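Local coordinates for uncharacterized protein (PDB 4E72), which is of unknown function but belongs to the DUF3298 family and is probably exported from the cytoplasm, at residues F120-R125 and V180-G185; R50-M55 and L87-R92; W172-T177 and L189-Y194. All coordinates share one frame; numbering follows the deposited sequence. Where two conformers were deposited one is given.

Contact 1 of 3, residues F120-R125 and V180-G185; sequences FINYDR and VALTFG
Asn-122 grips the backbone of Val-180 and Leu-182 with both ends of its carboxamide, as a donor at one residue and an acceptor two residues on. CG lies beside the backbone N (chi1 -64°), which brings the carboxamide over to 180-182. Its OD1 takes the N-H of Leu-182 at 2.9 Å in a nearly straight bond (171°), although the donor is tilted out of the carbonyl plane. Its ND2 gives a more bent bond, also 2.9 Å, to Val-180 O. Asparagine suits the place because a short, flat amide offers both a donor and an acceptor to a buried main chain. Leu-182, the centre of an inverse gamma turn, thus has its N-H satisfied by a side chain.

Two residues before Asn-122, on the same side of its strand, Phe-120 turns a ring face to Ala-181. The methyl CB sits 3.5 Å from the ring centroid, almost on the normal, a CH-pi contact for which the single methyl of alanine is well sized. Val-180 N lies at the ring edge.

Strand 115-124 of the six-stranded sheet thereby meets the edge strand 179-181 of the three-stranded one. Phe-120 also touches Thr-188 and Lys-190 of strand 187-190, while Ile-121 points away and packs on Val-48 and Ala-51 of helix 44-54.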
# COMPACT_ATOMS: atom_id res chain seq x y z
N PHE A 120 -2.10 1.15 0.72
CA PHE A 120 -2.43 2.47 0.18
C PHE A 120 -3.13 3.31 1.23
O PHE A 120 -3.80 2.78 2.12
CB PHE A 120 -3.35 2.37 -1.06
CG PHE A 120 -2.75 1.81 -2.32
CD1 PHE A 120 -1.62 2.39 -2.89
CD2 PHE A 120 -3.38 0.77 -3.01
CE1 PHE A 120 -1.08 1.89 -4.09
CE2 PHE A 120 -2.85 0.29 -4.21
CZ PHE A 120 -1.69 0.84 -4.73
N ILE A 121 -2.97 4.62 1.11
CA ILE A 121 -3.74 5.63 1.82
C ILE A 121 -4.36 6.50 0.71
O ILE A 121 -3.64 7.00 -0.15
CB ILE A 121 -2.95 6.48 2.85
CG1 ILE A 121 -2.22 5.61 3.90
CG2 ILE A 121 -3.87 7.56 3.49
CD1 ILE A 121 -1.18 6.39 4.77
N ASN A 122 -5.68 6.64 0.71
CA ASN A 122 -6.40 7.53 -0.21
C ASN A 122 -6.95 8.68 0.63
O ASN A 122 -7.98 8.55 1.26
CB ASN A 122 -7.51 6.80 -0.97
CG ASN A 122 -7.00 5.73 -1.88
OD1 ASN A 122 -6.75 5.98 -3.06
ND2 ASN A 122 -6.82 4.52 -1.34
N TYR A 123 -6.19 9.76 0.72
CA TYR A 123 -6.58 10.90 1.54
C TYR A 123 -7.26 12.00 0.71
O TYR A 123 -6.64 12.57 -0.19
CB TYR A 123 -5.35 11.46 2.26
CG TYR A 123 -5.71 12.52 3.28
CD1 TYR A 123 -6.14 12.16 4.56
CD2 TYR A 123 -5.60 13.87 2.98
CE1 TYR A 123 -6.49 13.12 5.50
CE2 TYR A 123 -5.97 14.85 3.92
CZ TYR A 123 -6.41 14.47 5.17
OH TYR A 123 -6.72 15.41 6.12
N ASP A 124 -8.52 12.30 1.03
CA ASP A 124 -9.28 13.37 0.37
C ASP A 124 -9.11 14.68 1.15
O ASP A 124 -9.50 14.77 2.32
CB ASP A 124 -10.76 12.99 0.24
CG ASP A 124 -11.66 13.97 -0.51
OD1 ASP A 124 -11.12 14.79 -1.32
OD2 ASP A 124 -12.88 13.89 -0.35
N ARG A 125 -8.49 15.68 0.52
CA ARG A 125 -8.24 16.98 1.15
C ARG A 125 -9.49 17.86 1.24
O ARG A 125 -9.54 18.77 2.07
CB ARG A 125 -7.14 17.73 0.40
CG ARG A 125 -5.76 17.10 0.48
CD ARG A 125 -4.89 17.62 -0.62
NE ARG A 125 -4.69 19.06 -0.52
CZ ARG A 125 -4.30 19.85 -1.51
NH1 ARG A 125 -4.06 19.34 -2.72
NH2 ARG A 125 -4.16 21.15 -1.32
N VAL A 180 -6.68 -0.68 -2.59
CA VAL A 180 -7.34 -0.06 -3.73
C VAL A 180 -6.93 1.38 -3.76
O VAL A 180 -7.11 2.07 -2.77
CB VAL A 180 -8.89 -0.21 -3.61
CG1 VAL A 180 -9.63 0.55 -4.73
CG2 VAL A 180 -9.33 -1.67 -3.58
N ALA A 181 -6.40 1.87 -4.90
CA ALA A 181 -6.01 3.27 -5.00
C ALA A 181 -6.76 3.98 -6.12
O ALA A 181 -6.91 3.43 -7.22
CB ALA A 181 -4.53 3.39 -5.21
N LEU A 182 -7.21 5.24 -5.83
CA LEU A 182 -7.88 6.08 -6.79
C LEU A 182 -6.81 6.79 -7.65
O LEU A 182 -6.64 8.01 -7.57
CB LEU A 182 -8.84 7.08 -6.10
CG LEU A 182 -10.12 6.49 -5.44
CD1 LEU A 182 -10.91 7.58 -4.73
CD2 LEU A 182 -11.04 5.81 -6.48
N THR A 183 -6.07 6.00 -8.45
CA THR A 183 -5.04 6.53 -9.33
C THR A 183 -5.75 7.26 -10.52
O THR A 183 -6.96 7.11 -10.73
CB THR A 183 -4.03 5.44 -9.71
OG1 THR A 183 -4.73 4.23 -9.95
CG2 THR A 183 -3.02 5.19 -8.60
N PHE A 184 -5.02 8.15 -11.18
CA PHE A 184 -5.61 9.01 -12.21
C PHE A 184 -6.03 8.25 -13.48
O PHE A 184 -7.10 8.53 -14.01
CB PHE A 184 -4.66 10.17 -12.56
CG PHE A 184 -5.20 11.17 -13.53
CD1 PHE A 184 -5.92 12.27 -13.10
CD2 PHE A 184 -4.97 11.03 -14.90
CE1 PHE A 184 -6.45 13.20 -14.01
CE2 PHE A 184 -5.49 11.96 -15.82
CZ PHE A 184 -6.23 13.03 -15.36
N GLY A 185 -5.20 7.31 -13.94
CA GLY A 185 -5.45 6.60 -15.20
C GLY A 185 -6.53 5.55 -15.19
O GLY A 185 -7.22 5.35 -16.19

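Contact 2 of 3, residues R50-M55 and L87-R92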
# COMPACT_ATOMS: atom_id res chain seq x y z
N ARG A 50 0.68 5.76 11.80
CA ARG A 50 -0.15 4.63 12.24
C ARG A 50 -0.25 3.56 11.15
O ARG A 50 -0.11 2.37 11.46
CB ARG A 50 -1.57 5.12 12.64
CG ARG A 50 -2.62 4.00 12.74
CD ARG A 50 -2.66 3.34 14.10
NE ARG A 50 -3.82 3.79 14.87
CZ ARG A 50 -4.98 3.15 14.93
NH1 ARG A 50 -5.15 2.00 14.28
NH2 ARG A 50 -5.98 3.65 15.65
N ALA A 51 -0.44 3.96 9.87
CA ALA A 51 -0.56 3.03 8.74
C ALA A 51 0.74 2.23 8.57
O ALA A 51 0.67 1.04 8.25
CB ALA A 51 -0.92 3.77 7.46
N LEU A 52 1.91 2.85 8.84
CA LEU A 52 3.18 2.11 8.78
C LEU A 52 3.34 1.18 9.97
O LEU A 52 3.79 0.06 9.79
CB LEU A 52 4.37 3.05 8.72
CG LEU A 52 4.61 3.72 7.40
CD1 LEU A 52 5.60 4.86 7.56
CD2 LEU A 52 5.05 2.71 6.35
N LEU A 53 2.89 1.62 11.16
CA LEU A 53 2.95 0.79 12.37
C LEU A 53 2.09 -0.46 12.26
O LEU A 53 2.47 -1.50 12.80
CB LEU A 53 2.56 1.60 13.62
CG LEU A 53 3.61 2.58 14.13
CD1 LEU A 53 3.01 3.52 15.17
CD2 LEU A 53 4.84 1.84 14.69
N GLU A 54 0.95 -0.37 11.52
CA GLU A 54 0.03 -1.50 11.26
C GLU A 54 0.71 -2.60 10.44
O GLU A 54 0.39 -3.77 10.61
CB GLU A 54 -1.22 -1.01 10.49
CG GLU A 54 -2.23 -0.22 11.34
CD GLU A 54 -3.01 -0.95 12.42
OE1 GLU A 54 -3.09 -2.21 12.39
OE2 GLU A 54 -3.56 -0.26 13.30
N MSE A 55 1.64 -2.22 9.57
CA MSE A 55 2.40 -3.15 8.73
C MSE A 55 3.47 -3.92 9.52
O MSE A 55 4.11 -4.81 8.96
CB MSE A 55 3.07 -2.41 7.58
CG MSE A 55 2.11 -1.56 6.78
SE MSE A 55 3.08 -0.73 5.35
CE MSE A 55 2.95 -2.17 4.08
N LEU A 87 10.48 0.14 6.49
CA LEU A 87 9.16 0.77 6.40
C LEU A 87 9.26 2.00 5.53
O LEU A 87 10.18 2.82 5.70
CB LEU A 87 8.59 1.16 7.78
CG LEU A 87 8.15 0.03 8.72
CD1 LEU A 87 7.90 0.61 10.10
CD2 LEU A 87 6.90 -0.68 8.22
N GLN A 88 8.34 2.13 4.58
CA GLN A 88 8.39 3.26 3.67
C GLN A 88 7.00 3.76 3.27
O GLN A 88 6.10 2.97 2.95
CB GLN A 88 9.21 2.90 2.41
CG GLN A 88 9.36 4.07 1.44
CD GLN A 88 9.76 3.60 0.09
OE1 GLN A 88 10.94 3.41 -0.20
NE2 GLN A 88 8.78 3.42 -0.78
N ALA A 89 6.88 5.08 3.29
CA ALA A 89 5.70 5.83 2.86
C ALA A 89 6.14 6.86 1.86
O ALA A 89 7.09 7.62 2.12
CB ALA A 89 5.03 6.49 4.05
N LYS A 90 5.51 6.83 0.67
CA LYS A 90 5.80 7.79 -0.40
C LYS A 90 4.51 8.18 -1.13
O LYS A 90 3.56 7.38 -1.22
CB LYS A 90 6.88 7.30 -1.40
CG LYS A 90 6.53 6.05 -2.20
CD LYS A 90 7.44 5.90 -3.42
CE LYS A 90 6.80 5.04 -4.48
NZ LYS A 90 7.62 5.00 -5.73
N VAL A 91 4.47 9.42 -1.61
CA VAL A 91 3.34 9.91 -2.38
C VAL A 91 3.39 9.25 -3.76
O VAL A 91 4.35 9.41 -4.49
CB VAL A 91 3.28 11.46 -2.47
CG1 VAL A 91 2.16 11.89 -3.42
CG2 VAL A 91 3.08 12.09 -1.09
N ARG A 92 2.38 8.43 -4.07
CA ARG A 92 2.29 7.80 -5.37
C ARG A 92 1.73 8.84 -6.35
O ARG A 92 2.26 8.96 -7.45
CB ARG A 92 1.43 6.51 -5.32
CG ARG A 92 1.31 5.87 -6.71
CD ARG A 92 0.94 4.42 -6.68
NE ARG A 92 0.64 3.95 -8.02
CZ ARG A 92 0.69 2.69 -8.43
NH1 ARG A 92 1.06 1.73 -7.60
NH2 ARG A 92 0.36 2.39 -9.68
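Leu-52 of the helix reaches the strand with both of its methyls, each finding a different partner. CD1 rests against the CB of Ala-89 at 3.9 Å. CD2 lies over the strand backbone, 3.6 Å from Gln-88 O, and also meets Leu-87 CB at 4.1 Å. With CG beside the backbone N (chi1 -76°) and the chain extended beyond it (chi2 167°), the two methyls are carried out to the strand, one to Ala-89 and the other to the backbone at Gln-88. Leu-87 reaches back to the helix: its CD2 comes to 3.6 Å from Leu-52 O, so a methyl of each leucine rests near a carbonyl oxygen of the opposite segment. No hydrogen bond crosses here, and the fit depends on branched apolar groups and on the small Ala-89, whose lone methyl takes little room between helix and sheet.

This is a helix laid on one face of a beta sheet. The axes of helix 50-54 and strand 87-92 pass 8.9 Å apart, with their directions 143° from each other. Residues alternate along the strand, so Leu-87 and Ala-89 turn to the helix while Gln-88 points away, its side chain touching Asp-34 and Ser-104 of the flanking strands. Leu-68 of helix 68-78 touches both leucines.

The contact is looser at Met-55, a selenomethionine, whose CB is 4.3 Å from Leu-87 CD2; its long flexible side chain instead touches Leu-103 and Ser-105 of strand 98-108. The solvent side of the helix carries Arg-50, exposed, and Glu-54, partly exposed, which are one turn apart and form a salt bridge, NH1 to OE2 at 2.9 Å, and Glu-54 has a second ionic partner in Arg-57.

Contact 3 of 3, residues W172-T177 and L189-Y194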
# COMPACT_ATOMS: atom_id res chain seq x y z
N TRP A 172 -4.04 -20.27 -8.47
CA TRP A 172 -4.20 -18.91 -8.01
C TRP A 172 -5.53 -18.35 -8.49
O TRP A 172 -5.56 -17.57 -9.44
CB TRP A 172 -3.03 -18.04 -8.49
CG TRP A 172 -1.68 -18.57 -8.12
CD1 TRP A 172 -0.82 -19.28 -8.92
CD2 TRP A 172 -1.02 -18.42 -6.85
NE1 TRP A 172 0.34 -19.56 -8.23
CE2 TRP A 172 0.24 -19.06 -6.95
CE3 TRP A 172 -1.39 -17.83 -5.63
CZ2 TRP A 172 1.14 -19.11 -5.88
CZ3 TRP A 172 -0.49 -17.88 -4.57
CH2 TRP A 172 0.76 -18.49 -4.71
N PRO A 173 -6.66 -18.72 -7.85
CA PRO A 173 -7.94 -18.12 -8.28
C PRO A 173 -7.96 -16.63 -7.94
O PRO A 173 -7.12 -16.15 -7.16
CB PRO A 173 -9.00 -18.91 -7.49
CG PRO A 173 -8.29 -19.40 -6.29
CD PRO A 173 -6.84 -19.60 -6.67
N PHE A 174 -8.89 -15.90 -8.53
CA PHE A 174 -9.07 -14.49 -8.24
C PHE A 174 -9.47 -14.35 -6.75
O PHE A 174 -10.16 -15.21 -6.19
CB PHE A 174 -10.10 -13.87 -9.19
CG PHE A 174 -10.28 -12.38 -8.97
CD1 PHE A 174 -9.20 -11.51 -9.04
CD2 PHE A 174 -11.52 -11.87 -8.60
CE1 PHE A 174 -9.36 -10.14 -8.81
CE2 PHE A 174 -11.68 -10.50 -8.36
CZ PHE A 174 -10.61 -9.65 -8.49
N GLN A 175 -8.97 -13.29 -6.13
CA GLN A 175 -9.17 -12.98 -4.71
C GLN A 175 -9.40 -11.49 -4.56
O GLN A 175 -8.94 -10.74 -5.42
CB GLN A 175 -7.89 -13.39 -3.93
CG GLN A 175 -8.11 -13.78 -2.48
CD GLN A 175 -6.84 -13.78 -1.66
OE1 GLN A 175 -5.83 -14.40 -2.01
NE2 GLN A 175 -6.88 -13.13 -0.51
N ARG A 176 -10.05 -11.06 -3.48
CA ARG A 176 -10.19 -9.62 -3.24
C ARG A 176 -8.88 -9.11 -2.67
O ARG A 176 -8.03 -9.90 -2.24
CB ARG A 176 -11.34 -9.31 -2.26
CG ARG A 176 -12.76 -9.53 -2.78
CD ARG A 176 -13.73 -9.19 -1.67
NE ARG A 176 -15.13 -9.42 -2.03
CZ ARG A 176 -16.16 -8.92 -1.36
NH1 ARG A 176 -15.97 -8.17 -0.29
NH2 ARG A 176 -17.40 -9.16 -1.78
N THR A 177 -8.72 -7.80 -2.60
CA THR A 177 -7.55 -7.19 -1.99
C THR A 177 -8.00 -6.02 -1.13
O THR A 177 -8.91 -5.32 -1.54
CB THR A 177 -6.47 -6.79 -3.04
OG1 THR A 177 -5.33 -6.27 -2.34
CG2 THR A 177 -6.98 -5.75 -4.09
N LEU A 189 -5.74 -1.88 -8.24
CA LEU A 189 -5.89 -2.94 -7.24
C LEU A 189 -4.54 -3.58 -7.08
O LEU A 189 -4.03 -4.21 -8.02
CB LEU A 189 -6.94 -4.01 -7.56
CG LEU A 189 -8.37 -3.63 -7.93
CD1 LEU A 189 -9.26 -4.84 -7.82
CD2 LEU A 189 -8.91 -2.57 -7.04
N LYS A 190 -3.92 -3.39 -5.91
CA LYS A 190 -2.59 -3.92 -5.64
C LYS A 190 -2.69 -5.12 -4.69
O LYS A 190 -3.35 -5.05 -3.65
CB LYS A 190 -1.70 -2.80 -5.06
CG LYS A 190 -0.35 -3.27 -4.56
CD LYS A 190 0.70 -3.18 -5.61
CE LYS A 190 1.80 -2.25 -5.20
NZ LYS A 190 2.90 -2.29 -6.19
N TYR A 191 -2.02 -6.22 -5.06
CA TYR A 191 -2.06 -7.49 -4.34
C TYR A 191 -0.80 -7.77 -3.56
O TYR A 191 0.31 -7.49 -4.01
CB TYR A 191 -2.33 -8.65 -5.33
CG TYR A 191 -3.79 -8.67 -5.70
CD1 TYR A 191 -4.32 -7.69 -6.55
CD2 TYR A 191 -4.67 -9.58 -5.12
CE1 TYR A 191 -5.68 -7.64 -6.83
CE2 TYR A 191 -6.03 -9.54 -5.40
CZ TYR A 191 -6.54 -8.55 -6.23
OH TYR A 191 -7.90 -8.46 -6.47
N ASP A 192 -1.00 -8.35 -2.39
CA ASP A 192 0.10 -8.82 -1.57
C ASP A 192 0.78 -9.94 -2.33
O ASP A 192 0.12 -10.64 -3.12
CB ASP A 192 -0.40 -9.28 -0.20
CG ASP A 192 -0.67 -8.12 0.76
OD1 ASP A 192 0.26 -7.27 0.95
OD2 ASP A 192 -1.76 -8.09 1.37
N ALA A 193 2.07 -10.11 -2.11
CA ALA A 193 2.83 -11.21 -2.71
C ALA A 193 2.18 -12.53 -2.27
O ALA A 193 1.65 -12.61 -1.15
CB ALA A 193 4.28 -11.15 -2.23
N TYR A 194 2.15 -13.53 -3.15
CA TYR A 194 1.63 -14.85 -2.84
C TYR A 194 0.11 -14.88 -2.58
O TYR A 194 -0.34 -15.75 -1.85
CB TYR A 194 2.40 -15.41 -1.61
CG TYR A 194 2.58 -16.91 -1.60
CD1 TYR A 194 3.40 -17.54 -2.53
CD2 TYR A 194 2.00 -17.69 -0.60
CE1 TYR A 194 3.63 -18.91 -2.48
CE2 TYR A 194 2.25 -19.06 -0.52
CZ TYR A 194 3.04 -19.67 -1.48
OH TYR A 194 3.21 -21.03 -1.46
O HOH W 1 -3.63 -8.45 -1.44
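Thr-177 holds OG1 opposite its backbone N (chi1 -177°), which carries the hydroxyl to Lys-190 O and leaves CG2 in the crowded position, over a face of the Tyr-191 ring. The OG1 bond to Lys-190 O is 2.7 Å, and one threonine thus supplies both a hydroxyl and a methyl. Its CB makes a CH-pi contact with Tyr-191, 3.7 Å from the ring centroid. In Tyr-191 CG stands beside the backbone N (chi1 -77°), and the ring reaches across to segment 172-177, where OH donates to Gln-175 O, 2.7 Å away and in the carbonyl plane. A tyrosine is long enough to span this gap and still end in a donor. Phe-174 CE1 meets the same OH at 3.2 Å. A water accepts from Asp-192 N and donates to Thr-177 OG1, extending the polar link.

Toward the surface, Trp-172 sets its edge on the face of Tyr-194, a T-shaped pair with planes at 74°; CH2 is 3.6 Å from Tyr-194 CD1.

The loop after helix 166-171 is thus fastened to the end of strand 187-190 and the chain that follows it. Phe-174 and Leu-189 lie against Ala-149 of helix 142-159, and both, with Tyr-191, touch Leu-206 of strand 205-208.

In the fold
Contact 2 closes before contacts 1 and 3 open, whereas the segments of contacts 1 and 3 alternate along the chain. Contacts 1 and 2 share the six-stranded mixed sheet, their centres 14 Å apart: helix 44-54 covers one face, where Ile-121 meets Ala-51, and residues 180-185 lie against the other. Contacts 1 and 3, 18 Å apart between centres, share the three-stranded antiparallel sheet, in which strands 179-181 and 187-190 are neighbours; Phe-120 packs on Lys-190. Contacts 2 and 3 do not touch, with 19 Å between centres. Contact 1 therefore joins the two sheets, linking the helix-covered sheet of contact 2 to the region of contact 3, within the DUF3298 range.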